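Local coordinates for arginase (Glaciozyma antarctica, PDB 5YNL), which probably catalyses the manganese-dependent hydrolysis of L-arginine to L-ornithine and urea, as arginases do, in a psychrophilic yeast, at residues R279-S284 with N322-L327; E310-C315 with G349-R354. One frame throughout, in Å; residues are numbered along the deposited sequence. Where two conformers were deposited one is given.

Interaction 1 of 2, residues R279-S284 with N322-L327; sequences RPIHLS and NLLVSL
Ile281 bonds to the chain at Leu323-Ser326 through both its N and its O. Its N donates to Leu323 O at 2.7 Å, approaching from above the carbonyl plane. Its O accepts Val325 N at 3.0 Å and, more weakly, Ser326 N at 3.4 Å. That doubled reception marks a beta bulge: the parallel register slips by one residue, so Ile281 pairs with Leu324 but His282 with Ser326. Past the bulge the pairing is regular again, and Leu283 N reaches Ser326 O at 2.8 Å.

His282 packs tightly here. With CG anti to the backbone N (chi1 -167°), its ring lies against the Ser326 side chain, whose CB sits over one face, 3.6 Å from the ring centroid, in a CH-pi contact. ND1 also donates weakly to Ser326 O, which thereby takes a second bond. Ser326 OG turns to Thr165 for its partner.

The four side chains Ile281, Leu283, Leu324 and Leu327 on the other face of the sheet are apolar: Leu324 CD1 rests against both Ile281 CG2 and Leu283 CB, 3.7 Å from the latter. Things open up toward the strand starts, where Arg279, partly exposed, forms a salt bridge with Glu171 through NH2.

Both strands are central in the parallel sheet of the arginase alpha/beta fold. Strand 173-177 flanks 281-286, strand 147-152 flanks 324-330, and helix 158-168 covers the His282 side.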
loop_
_atom_site.group_PDB
_atom_site.type_symbol
_atom_site.label_atom_id
_atom_site.label_comp_id
_atom_site.label_asym_id
_atom_site.label_seq_id
_atom_site.Cartn_x
_atom_site.Cartn_y
_atom_site.Cartn_z
ATOM N N ARG A 279 -10.614 5.278 11.701
ATOM C CA ARG A 279 -10.566 5.165 10.238
ATOM C C ARG A 279 -9.992 3.835 9.756
ATOM O O ARG A 279 -9.004 3.344 10.317
ATOM C CB ARG A 279 -9.718 6.309 9.648
ATOM C CG ARG A 279 -10.374 7.718 9.722
ATOM C CD ARG A 279 -9.544 8.722 8.955
ATOM N NE ARG A 279 -9.956 10.107 9.154
ATOM C CZ ARG A 279 -10.873 10.746 8.426
ATOM N NH1 ARG A 279 -11.160 12.005 8.699
ATOM N NH2 ARG A 279 -11.508 10.136 7.438
ATOM N N PRO A 280 -10.597 3.252 8.706
ATOM C CA PRO A 280 -9.992 2.055 8.098
ATOM C C PRO A 280 -8.583 2.409 7.628
ATOM O O PRO A 280 -8.366 3.559 7.257
ATOM C CB PRO A 280 -10.886 1.787 6.875
ATOM C CG PRO A 280 -12.194 2.462 7.194
ATOM C CD PRO A 280 -11.805 3.691 7.989
ATOM N N ILE A 281 -7.646 1.467 7.658
ATOM C CA ILE A 281 -6.284 1.755 7.229
ATOM C C ILE A 281 -5.951 1.018 5.926
ATOM O O ILE A 281 -6.172 -0.202 5.815
ATOM C CB ILE A 281 -5.237 1.361 8.318
ATOM C CG1 ILE A 281 -5.165 2.437 9.407
ATOM C CG2 ILE A 281 -3.847 1.143 7.705
ATOM C CD1 ILE A 281 -4.497 1.964 10.750
ATOM N N HIS A 282 -5.402 1.758 4.961
ATOM C CA HIS A 282 -4.848 1.180 3.754
ATOM C C HIS A 282 -3.333 1.247 3.893
ATOM O O HIS A 282 -2.745 2.343 3.902
ATOM C CB HIS A 282 -5.308 1.951 2.502
ATOM C CG HIS A 282 -5.043 1.249 1.204
ATOM N ND1 HIS A 282 -4.333 0.066 1.110
ATOM C CD2 HIS A 282 -5.384 1.567 -0.067
ATOM C CE1 HIS A 282 -4.263 -0.313 -0.151
ATOM N NE2 HIS A 282 -4.888 0.588 -0.888
ATOM N N LEU A 283 -2.693 0.093 4.022
ATOM C CA LEU A 283 -1.230 0.085 4.121
ATOM C C LEU A 283 -0.644 -0.331 2.796
ATOM O O LEU A 283 -0.749 -1.513 2.395
ATOM C CB LEU A 283 -0.722 -0.853 5.229
ATOM C CG LEU A 283 0.792 -1.001 5.433
ATOM C CD1 LEU A 283 1.510 0.352 5.695
ATOM C CD2 LEU A 283 1.028 -1.935 6.596
ATOM N N SER A 284 -0.038 0.633 2.102
ATOM C CA SER A 284 0.516 0.344 0.775
ATOM C C SER A 284 2.035 0.240 0.883
ATOM O O SER A 284 2.736 1.266 0.902
ATOM C CB SER A 284 0.107 1.425 -0.225
ATOM O OG SER A 284 0.204 0.931 -1.547
ATOM N N ASN A 322 -6.324 -3.206 14.599
ATOM C CA ASN A 322 -7.538 -3.786 13.992
ATOM C C ASN A 322 -8.203 -2.931 12.901
ATOM O O ASN A 322 -9.290 -3.266 12.432
ATOM C CB ASN A 322 -8.578 -4.201 15.053
ATOM C CG ASN A 322 -8.125 -5.370 15.889
ATOM O OD1 ASN A 322 -7.603 -6.358 15.361
ATOM N ND2 ASN A 322 -8.319 -5.271 17.208
ATOM N N LEU A 323 -7.543 -1.849 12.487
ATOM C CA LEU A 323 -8.138 -0.909 11.526
ATOM C C LEU A 323 -7.817 -1.248 10.059
ATOM O O LEU A 323 -8.403 -0.677 9.137
ATOM C CB LEU A 323 -7.725 0.531 11.851
ATOM C CG LEU A 323 -8.012 0.974 13.301
ATOM C CD1 LEU A 323 -7.159 2.177 13.699
ATOM C CD2 LEU A 323 -9.483 1.288 13.507
ATOM N N LEU A 324 -6.891 -2.176 9.839
ATOM C CA LEU A 324 -6.446 -2.475 8.475
ATOM C C LEU A 324 -7.533 -3.156 7.607
ATOM O O LEU A 324 -8.084 -4.190 7.977
ATOM C CB LEU A 324 -5.192 -3.342 8.527
ATOM C CG LEU A 324 -4.567 -3.742 7.191
ATOM C CD1 LEU A 324 -3.737 -2.580 6.626
ATOM C CD2 LEU A 324 -3.705 -5.005 7.379
ATOM N N VAL A 325 -7.830 -2.574 6.451
ATOM C CA VAL A 325 -8.736 -3.228 5.512
ATOM C C VAL A 325 -8.045 -3.586 4.196
ATOM O O VAL A 325 -8.469 -4.508 3.509
ATOM C CB VAL A 325 -9.979 -2.378 5.215
ATOM C CG1 VAL A 325 -10.846 -2.229 6.473
ATOM C CG2 VAL A 325 -9.564 -1.007 4.668
ATOM N N SER A 326 -6.973 -2.874 3.858
ATOM C CA SER A 326 -6.241 -3.139 2.625
ATOM C C SER A 326 -4.742 -3.067 2.792
ATOM O O SER A 326 -4.217 -2.162 3.455
ATOM C CB SER A 326 -6.655 -2.185 1.512
ATOM O OG SER A 326 -7.796 -2.670 0.850
ATOM N N LEU A 327 -4.073 -4.025 2.162
ATOM C CA LEU A 327 -2.629 -4.173 2.213
ATOM C C LEU A 327 -2.091 -4.365 0.800
ATOM O O LEU A 327 -2.510 -5.309 0.096
ATOM C CB LEU A 327 -2.285 -5.420 3.033
ATOM C CG LEU A 327 -0.841 -5.925 3.016
ATOM C CD1 LEU A 327 0.085 -4.891 3.656
ATOM C CD2 LEU A 327 -0.771 -7.245 3.730
#

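Interaction 2 of 2, residues E310-C315 with G349-R354; sequences EGHYIC and GRSLVR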
loop_
_atom_site.group_PDB
_atom_site.type_symbol
_atom_site.label_atom_id
_atom_site.label_comp_id
_atom_site.label_asym_id
_atom_site.label_seq_id
_atom_site.Cartn_x
_atom_site.Cartn_y
_atom_site.Cartn_z
ATOM N N GLU A 310 12.172 -3.245 10.975
ATOM C CA GLU A 310 11.348 -2.039 10.865
ATOM C C GLU A 310 10.172 -2.203 9.908
ATOM O O GLU A 310 9.072 -1.725 10.203
ATOM C CB GLU A 310 12.184 -0.812 10.448
ATOM C CG GLU A 310 13.062 -0.210 11.561
ATOM C CD GLU A 310 14.229 0.607 11.010
ATOM O OE1 GLU A 310 14.571 0.430 9.816
ATOM O OE2 GLU A 310 14.814 1.408 11.760
ATOM N N GLY A 311 10.385 -2.842 8.760
ATOM C CA GLY A 311 9.284 -3.091 7.837
ATOM C C GLY A 311 8.258 -4.010 8.498
ATOM O O GLY A 311 7.036 -3.880 8.311
ATOM N N HIS A 312 8.766 -4.943 9.297
ATOM C CA HIS A 312 7.910 -5.853 10.034
ATOM C C HIS A 312 7.112 -5.152 11.137
ATOM O O HIS A 312 5.899 -5.351 11.257
ATOM C CB HIS A 312 8.740 -6.951 10.658
ATOM C CG HIS A 312 7.920 -8.051 11.232
ATOM N ND1 HIS A 312 7.773 -9.261 10.602
ATOM C CD2 HIS A 312 7.198 -8.115 12.373
ATOM C CE1 HIS A 312 6.984 -10.036 11.338
ATOM N NE2 HIS A 312 6.624 -9.363 12.411
ATOM N N TYR A 313 7.800 -4.362 11.964
ATOM C CA TYR A 313 7.124 -3.584 12.999
ATOM C C TYR A 313 6.006 -2.698 12.425
ATOM O O TYR A 313 4.952 -2.563 13.033
ATOM C CB TYR A 313 8.102 -2.753 13.844
ATOM C CG TYR A 313 7.372 -1.958 14.901
ATOM C CD1 TYR A 313 7.036 -2.534 16.112
ATOM C CD2 TYR A 313 6.976 -0.642 14.669
ATOM C CE1 TYR A 313 6.344 -1.831 17.076
ATOM C CE2 TYR A 313 6.269 0.080 15.643
ATOM C CZ TYR A 313 5.962 -0.533 16.839
ATOM O OH TYR A 313 5.268 0.152 17.801
ATOM N N ILE A 314 6.227 -2.090 11.268
ATOM C CA ILE A 314 5.165 -1.296 10.656
ATOM C C ILE A 314 3.915 -2.170 10.464
ATOM O O ILE A 314 2.781 -1.743 10.780
ATOM C CB ILE A 314 5.589 -0.694 9.290
ATOM C CG1 ILE A 314 6.791 0.246 9.456
ATOM C CG2 ILE A 314 4.443 0.046 8.628
ATOM C CD1 ILE A 314 7.159 1.024 8.143
ATOM N N CYS A 315 4.120 -3.385 9.955
ATOM C CA CYS A 315 3.013 -4.290 9.681
ATOM C C CYS A 315 2.375 -4.783 10.960
ATOM O O CYS A 315 1.156 -4.904 11.031
ATOM C CB CYS A 315 3.472 -5.474 8.800
ATOM S SG CYS A 315 3.912 -4.946 7.107
ATOM N N GLY A 349 8.317 -10.742 1.783
ATOM C CA GLY A 349 6.954 -10.328 1.460
ATOM C C GLY A 349 5.977 -11.199 2.224
ATOM O O GLY A 349 5.027 -10.713 2.824
ATOM N N ARG A 350 6.252 -12.493 2.245
ATOM C CA ARG A 350 5.405 -13.434 2.959
ATOM C C ARG A 350 5.305 -13.130 4.449
ATOM O O ARG A 350 4.225 -13.149 5.033
ATOM C CB ARG A 350 5.913 -14.856 2.761
ATOM C CG ARG A 350 4.790 -15.829 2.787
ATOM C CD ARG A 350 5.200 -17.146 2.179
ATOM N NE ARG A 350 5.835 -17.989 3.173
ATOM C CZ ARG A 350 6.983 -18.615 2.990
ATOM N NH1 ARG A 350 7.617 -18.498 1.830
ATOM N NH2 ARG A 350 7.486 -19.369 3.962
ATOM N N SER A 351 6.455 -12.873 5.053
ATOM C CA SER A 351 6.506 -12.522 6.453
ATOM C C SER A 351 5.649 -11.275 6.747
ATOM O O SER A 351 4.887 -11.296 7.703
ATOM C CB SER A 351 7.958 -12.330 6.903
ATOM O OG SER A 351 8.096 -12.611 8.284
ATOM N N LEU A 352 5.750 -10.229 5.916
ATOM C CA LEU A 352 5.034 -8.989 6.183
ATOM C C LEU A 352 3.526 -9.207 6.023
ATOM O O LEU A 352 2.717 -8.593 6.748
ATOM C CB LEU A 352 5.477 -7.844 5.269
ATOM C CG LEU A 352 6.937 -7.366 5.212
ATOM C CD1 LEU A 352 7.117 -6.352 4.049
ATOM C CD2 LEU A 352 7.379 -6.716 6.559
ATOM N N VAL A 353 3.138 -10.065 5.075
ATOM C CA VAL A 353 1.715 -10.345 4.888
ATOM C C VAL A 353 1.165 -10.996 6.156
ATOM O O VAL A 353 0.219 -10.484 6.739
ATOM C CB VAL A 353 1.419 -11.237 3.634
ATOM C CG1 VAL A 353 -0.014 -11.716 3.647
ATOM C CG2 VAL A 353 1.686 -10.458 2.338
ATOM N N ARG A 354 1.782 -12.105 6.583
ATOM C CA ARG A 354 1.327 -12.855 7.759
ATOM C C ARG A 354 1.165 -11.919 8.932
ATOM O O ARG A 354 0.174 -11.965 9.651
ATOM C CB ARG A 354 2.330 -13.951 8.140
ATOM C CG ARG A 354 2.507 -15.036 7.087
ATOM C CD ARG A 354 3.133 -16.296 7.683
ATOM N NE ARG A 354 4.430 -16.067 8.326
ATOM C CZ ARG A 354 5.611 -16.167 7.714
ATOM N NH1 ARG A 354 5.678 -16.478 6.427
ATOM N NH2 ARG A 354 6.727 -15.945 8.387
#
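Leu352 is the side chain that bridges the two helices, and one methyl does most of the work. Its CG stands anti to the carbonyl carbon, and chi2 of 171° extends CD1 along the chain and turns the other methyl, CD2, onto the backbone of helix 308-320. There CD2 lies 3.4 Å from Gly311 O and 3.5 Å from His312 N, so the methyl rests on main chain at the peptide that joins these two residues.

One turn further on, Cys315 points its CB toward the other helix. Its SG packs on the root of the same leucine, 3.8 Å from Leu352 CB. Leu352 is thus met near its end by Gly311 and at its base by Cys315.

These are two helices of the arginase alpha/beta fold, on one side of the parallel sheet and running in nearly the same direction. Their short segments cross at -25° with the axes 9.1 Å apart. Only 207 Å² of surface is buried, summed over both sides.

His312 lies at the outer margin. Its CG is anti to the backbone N, and chi2 of 104° turns the ring so that its ND1-CE1 edge faces Ser351. The Ser351 OG comes near the ring plane, 4.1 Å from ND1, a van der Waals approach. The ring also meets that of Phe308, the two planes steeply inclined to each other, and touches Cys355. Farther round helix 345-356, Arg350 and Arg354 both form salt bridges to Asp89, while Val353 packs on helix 86-92.

Helix 308-320 follows strand 281-286 in the chain and leads into strand 324-330, so the two strands of interaction 1 and the first helix of interaction 2 make up a right-handed beta-alpha-beta crossover; helix 345-356 comes after its second strand. Interaction 1 belongs to the middle of the sheet and is held mainly by backbone hydrogen bonds. Interaction 2, one layer out, rests on side-chain packing and has a partly exposed margin. The layers meet through apolar atoms: Leu283 CD1 is 4.2 Å from Ile314 CG2, and Leu327 CD2 packs against Val353 CA, with the centres of the two contacts about 14 Å apart.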